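Local atomic coordinates of calmodulin, putative (Toxoplasma gondii, PDB entry 6TJ6), a protein that probably binds calcium ions through EF-hand motifs, as a member of the calmodulin and myosin light-chain family. Residues 85-90 with 121-126; 72-77 with 128-133. All coordinates share one frame; numbering follows the deposited sequence.

Interaction 1 of 2, residues 85-90 with 121-126; sequences DGTVSA and TGKIQY
The Tyr126 ring wedges against the chain at 86-88: Gly86 O sits over one of its faces, while Thr87 C and Val88 N lie in its plane at the edge. The tightest approach is Gly86 C to Tyr126 CE2, 3.2 Å, and Val88 CG1 comes obliquely to Tyr126 CD2 at 3.5 Å, the two side chains crossing at about a right angle. Tyr126 CG stands between its backbone N and carbonyl carbon (chi1 66°), which turns the ring toward 85-90; its hydroxyl is hydrogen-bonded to Asp81. Beside the ring the two backbones run roughly antiparallel. Val88 N donates to Ile124 O, 3.0 Å, tilted 17° from the carbonyl plane; the return bond from Ile124 N to Val88 O is weak. Further along, Ala90 N gives a straighter bond to Gly122 O (2.9 Å, 166° at the hydrogen), approaching from above the carbonyl plane rather than along a lone pair. A CA-H...O contact from Thr87 CA to Ile124 O, 3.0 Å, adds to this pairing. The side chain of Lys123 crosses that of Thr87, its CG lying 3.3 Å from Thr87 OG1. On the other face of the pairing, Val88 CG2 meets Ile124 CB at 3.9 Å, and the end of Ile124 reaches Ala90. Such a short antiparallel pairing between two loops is the usual coupling within an EF-hand pair. Asp85 and Thr87 belong to a probable EF-hand loop that holds no metal here. Strand 88-89 leads into helix 90-100, with Ser89 OG capping Glu92 N, and strand 123-124 into helix 127-134; Ala90 and Ile124 rest on helix 106-116, while Val88 and Tyr126 pack against helix 69-78.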
# COMPACT_ATOMS: atom_id res chain seq x y z
N ASP A 85 35.47 1.27 15.30
CA ASP A 85 35.61 -0.04 14.67
C ASP A 85 34.44 -0.36 13.75
O ASP A 85 34.19 -1.53 13.45
CB ASP A 85 35.75 -1.13 15.74
CG ASP A 85 34.62 -1.10 16.75
OD1 ASP A 85 33.71 -0.25 16.61
OD2 ASP A 85 34.64 -1.91 17.70
N GLY A 86 33.71 0.66 13.30
CA GLY A 86 32.51 0.42 12.52
C GLY A 86 31.37 -0.17 13.31
O GLY A 86 30.51 -0.83 12.73
N THR A 87 31.33 0.05 14.63
CA THR A 87 30.31 -0.54 15.48
C THR A 87 29.78 0.50 16.46
O THR A 87 30.48 1.44 16.84
CB THR A 87 30.84 -1.74 16.27
OG1 THR A 87 31.69 -1.28 17.33
CG2 THR A 87 31.63 -2.70 15.39
N VAL A 88 28.53 0.30 16.88
CA VAL A 88 27.93 1.06 17.97
C VAL A 88 27.26 0.09 18.93
O VAL A 88 26.83 -1.00 18.54
CB VAL A 88 26.92 2.12 17.47
CG1 VAL A 88 27.58 3.12 16.54
CG2 VAL A 88 25.71 1.46 16.81
N SER A 89 27.17 0.50 20.19
CA SER A 89 26.61 -0.35 21.23
C SER A 89 25.11 -0.54 21.02
O SER A 89 24.37 0.42 20.79
CB SER A 89 26.88 0.25 22.61
OG SER A 89 25.94 -0.22 23.56
N ALA A 90 24.66 -1.80 21.11
CA ALA A 90 23.25 -2.10 20.86
C ALA A 90 22.36 -1.59 21.98
O ALA A 90 21.28 -1.05 21.73
CB ALA A 90 23.07 -3.60 20.66
N THR A 121 26.26 -9.81 19.30
CA THR A 121 27.59 -9.33 19.68
C THR A 121 27.56 -8.12 20.60
O THR A 121 28.63 -7.66 21.01
CB THR A 121 28.41 -8.99 18.42
OG1 THR A 121 29.72 -8.55 18.81
CG2 THR A 121 27.75 -7.89 17.62
N GLY A 122 26.38 -7.60 20.95
CA GLY A 122 26.30 -6.34 21.67
C GLY A 122 26.74 -5.14 20.87
O GLY A 122 26.58 -4.01 21.35
N LYS A 123 27.28 -5.34 19.68
CA LYS A 123 27.70 -4.30 18.76
C LYS A 123 26.76 -4.29 17.56
O LYS A 123 25.98 -5.22 17.34
CB LYS A 123 29.15 -4.52 18.32
CG LYS A 123 30.17 -3.66 19.05
CD LYS A 123 29.86 -3.49 20.52
CE LYS A 123 30.51 -2.22 21.05
NZ LYS A 123 30.23 -2.02 22.49
N ILE A 124 26.84 -3.22 16.78
CA ILE A 124 26.07 -3.07 15.55
C ILE A 124 27.00 -2.53 14.48
O ILE A 124 27.57 -1.44 14.64
CB ILE A 124 24.86 -2.14 15.73
CG1 ILE A 124 23.85 -2.74 16.71
CG2 ILE A 124 24.21 -1.85 14.39
CD1 ILE A 124 22.59 -1.91 16.87
N GLN A 125 27.14 -3.27 13.38
CA GLN A 125 28.02 -2.84 12.30
C GLN A 125 27.55 -1.56 11.62
O GLN A 125 28.29 -1.00 10.81
CB GLN A 125 28.14 -3.96 11.26
CG GLN A 125 28.61 -5.30 11.83
CD GLN A 125 30.08 -5.32 12.20
OE1 GLN A 125 30.52 -4.58 13.09
NE2 GLN A 125 30.85 -6.16 11.52
N TYR A 126 26.35 -1.07 11.96
CA TYR A 126 25.63 0.06 11.37
C TYR A 126 25.85 0.30 9.88
O TYR A 126 24.88 0.60 9.17
CB TYR A 126 25.91 1.35 12.17
CG TYR A 126 27.31 1.93 12.19
CD1 TYR A 126 27.78 2.69 11.12
CD2 TYR A 126 28.11 1.81 13.31
CE1 TYR A 126 29.05 3.25 11.15
CE2 TYR A 126 29.38 2.38 13.35
CZ TYR A 126 29.84 3.10 12.27
OH TYR A 126 31.09 3.66 12.30

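Interaction 2 of 2, residues 72-77 with 128-133; sequences ELIKSF and NFVKML
Glu72 O accepts two hydrogen bonds from a single residue, Ser76: the helical one from Ser76 N and a second from Ser76 OG at 3.0 Å. The two donors come from opposite faces of the carbonyl plane; the OG bond ties the serine hydroxyl back to its own helix, on a side that does not meet 128-133. Across the interface, Val130 carries most of the contact, touching Leu73, Ile74 and Phe77. Its CG1, anti to the backbone N (chi1 166°), reaches Leu73 CB at 3.9 Å; its CB lies 4.1 Å from Ile74 CG1, the two side chains crossing at a slant; and its CG2 approaches Phe77 CE2 obliquely at 3.7 Å. Phe77 CZ also comes to the edge of the Phe129 ring, near its plane, 3.9 Å from CE2. The short helix axes run nearly antiparallel, 150° between their directions, and approach to 9.8 Å at their closest. Leu73 and Phe77 also pack against apolar side chains of another protein chain, consistent with the target-binding surface of a calmodulin-like lobe. No hydrogen bond joins the two segments, so this modest contact depends on the fit of apolar carbon surfaces, without a directional polar bond to fix its register.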
# COMPACT_ATOMS: atom_id res chain seq x y z
N GLU A 72 24.88 9.77 4.85
CA GLU A 72 24.50 10.60 5.98
C GLU A 72 24.14 9.76 7.20
O GLU A 72 24.46 10.13 8.34
CB GLU A 72 23.33 11.52 5.59
CG GLU A 72 23.66 12.51 4.48
CD GLU A 72 24.53 13.67 4.95
OE1 GLU A 72 24.81 13.76 6.16
OE2 GLU A 72 24.92 14.50 4.10
N LEU A 73 23.49 8.61 6.99
CA LEU A 73 23.13 7.74 8.11
C LEU A 73 24.36 7.09 8.72
O LEU A 73 24.50 7.02 9.95
CB LEU A 73 22.13 6.68 7.64
CG LEU A 73 20.64 6.97 7.80
CD1 LEU A 73 20.24 7.00 9.27
CD2 LEU A 73 20.28 8.28 7.14
N ILE A 74 25.27 6.58 7.88
CA ILE A 74 26.51 6.03 8.40
C ILE A 74 27.32 7.10 9.11
O ILE A 74 27.96 6.85 10.14
CB ILE A 74 27.31 5.37 7.25
CG1 ILE A 74 26.56 4.14 6.72
CG2 ILE A 74 28.70 4.97 7.72
CD1 ILE A 74 27.26 3.44 5.57
N LYS A 75 27.25 8.34 8.62
CA LYS A 75 27.93 9.46 9.25
C LYS A 75 27.34 9.78 10.62
O LYS A 75 28.07 10.11 11.56
CB LYS A 75 27.86 10.68 8.33
CG LYS A 75 28.80 11.82 8.69
CD LYS A 75 29.00 12.74 7.50
CE LYS A 75 28.19 14.03 7.61
NZ LYS A 75 28.86 15.01 8.51
N SER A 76 26.01 9.70 10.74
CA SER A 76 25.37 9.91 12.03
C SER A 76 25.73 8.80 13.01
O SER A 76 25.96 9.07 14.20
CB SER A 76 23.85 10.01 11.86
OG SER A 76 23.50 11.08 11.01
N PHE A 77 25.77 7.55 12.54
CA PHE A 77 26.14 6.45 13.42
C PHE A 77 27.59 6.57 13.88
O PHE A 77 27.91 6.26 15.04
CB PHE A 77 25.93 5.11 12.71
CG PHE A 77 24.57 4.52 12.91
CD1 PHE A 77 24.19 4.00 14.13
CD2 PHE A 77 23.66 4.47 11.86
CE1 PHE A 77 22.94 3.45 14.32
CE2 PHE A 77 22.41 3.92 12.03
CZ PHE A 77 22.04 3.41 13.26
N ASN A 128 26.81 -2.11 7.59
CA ASN A 128 26.04 -3.25 7.10
C ASN A 128 24.56 -3.09 7.42
O ASN A 128 23.70 -3.44 6.61
CB ASN A 128 26.59 -4.54 7.72
CG ASN A 128 26.11 -5.78 6.99
OD1 ASN A 128 25.80 -5.74 5.80
ND2 ASN A 128 26.05 -6.89 7.72
N PHE A 129 24.25 -2.53 8.59
CA PHE A 129 22.86 -2.37 9.01
C PHE A 129 22.14 -1.33 8.14
O PHE A 129 21.04 -1.58 7.63
CB PHE A 129 22.81 -1.99 10.49
CG PHE A 129 21.49 -1.47 10.95
CD1 PHE A 129 20.37 -2.28 10.99
CD2 PHE A 129 21.38 -0.16 11.39
CE1 PHE A 129 19.15 -1.79 11.43
CE2 PHE A 129 20.17 0.34 11.84
CZ PHE A 129 19.05 -0.48 11.86
N VAL A 130 22.76 -0.16 7.95
CA VAL A 130 22.15 0.87 7.11
C VAL A 130 21.98 0.37 5.68
O VAL A 130 20.96 0.62 5.03
CB VAL A 130 22.96 2.18 7.18
CG1 VAL A 130 22.54 3.13 6.07
CG2 VAL A 130 22.78 2.84 8.53
N LYS A 131 22.98 -0.37 5.17
CA LYS A 131 22.86 -0.94 3.83
C LYS A 131 21.68 -1.89 3.75
O LYS A 131 20.72 -1.66 3.00
CB LYS A 131 24.16 -1.65 3.44
CG LYS A 131 25.35 -0.73 3.23
CD LYS A 131 26.48 -1.48 2.55
CE LYS A 131 27.84 -1.15 3.16
NZ LYS A 131 28.61 -0.17 2.35
N MET A 132 21.71 -2.98 4.54
CA MET A 132 20.62 -3.94 4.54
C MET A 132 19.30 -3.37 5.09
O MET A 132 18.34 -4.13 5.27
N LEU A 133 19.26 -2.07 5.40
CA LEU A 133 18.02 -1.37 5.68
C LEU A 133 17.51 -0.56 4.49
O LEU A 133 16.30 -0.53 4.26
CB LEU A 133 18.21 -0.44 6.89
CG LEU A 133 17.05 0.45 7.34
CD1 LEU A 133 16.99 0.50 8.86
CD2 LEU A 133 17.19 1.86 6.78

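How the interactions relate
From the N-terminal half the chain enters helix 69-78, whose residues 72-77 form the first side of interaction 2. It then turns through the loop holding 85-90, runs along helices 90-100 and 106-116, and returns as 121-126, where interaction 1 closes the inner loop. Helix 127-134 follows at once, and its residues 128-133 close the outer loop on 72-77, so interaction 1 is nested inside interaction 2. The two touch directly: Tyr126 CD1 lies 3.4 Å from Phe77 CB, and Ile124 packs on Phe129. Together they tie the first and last helices of the EF-hand pair to the strands that couple its loops.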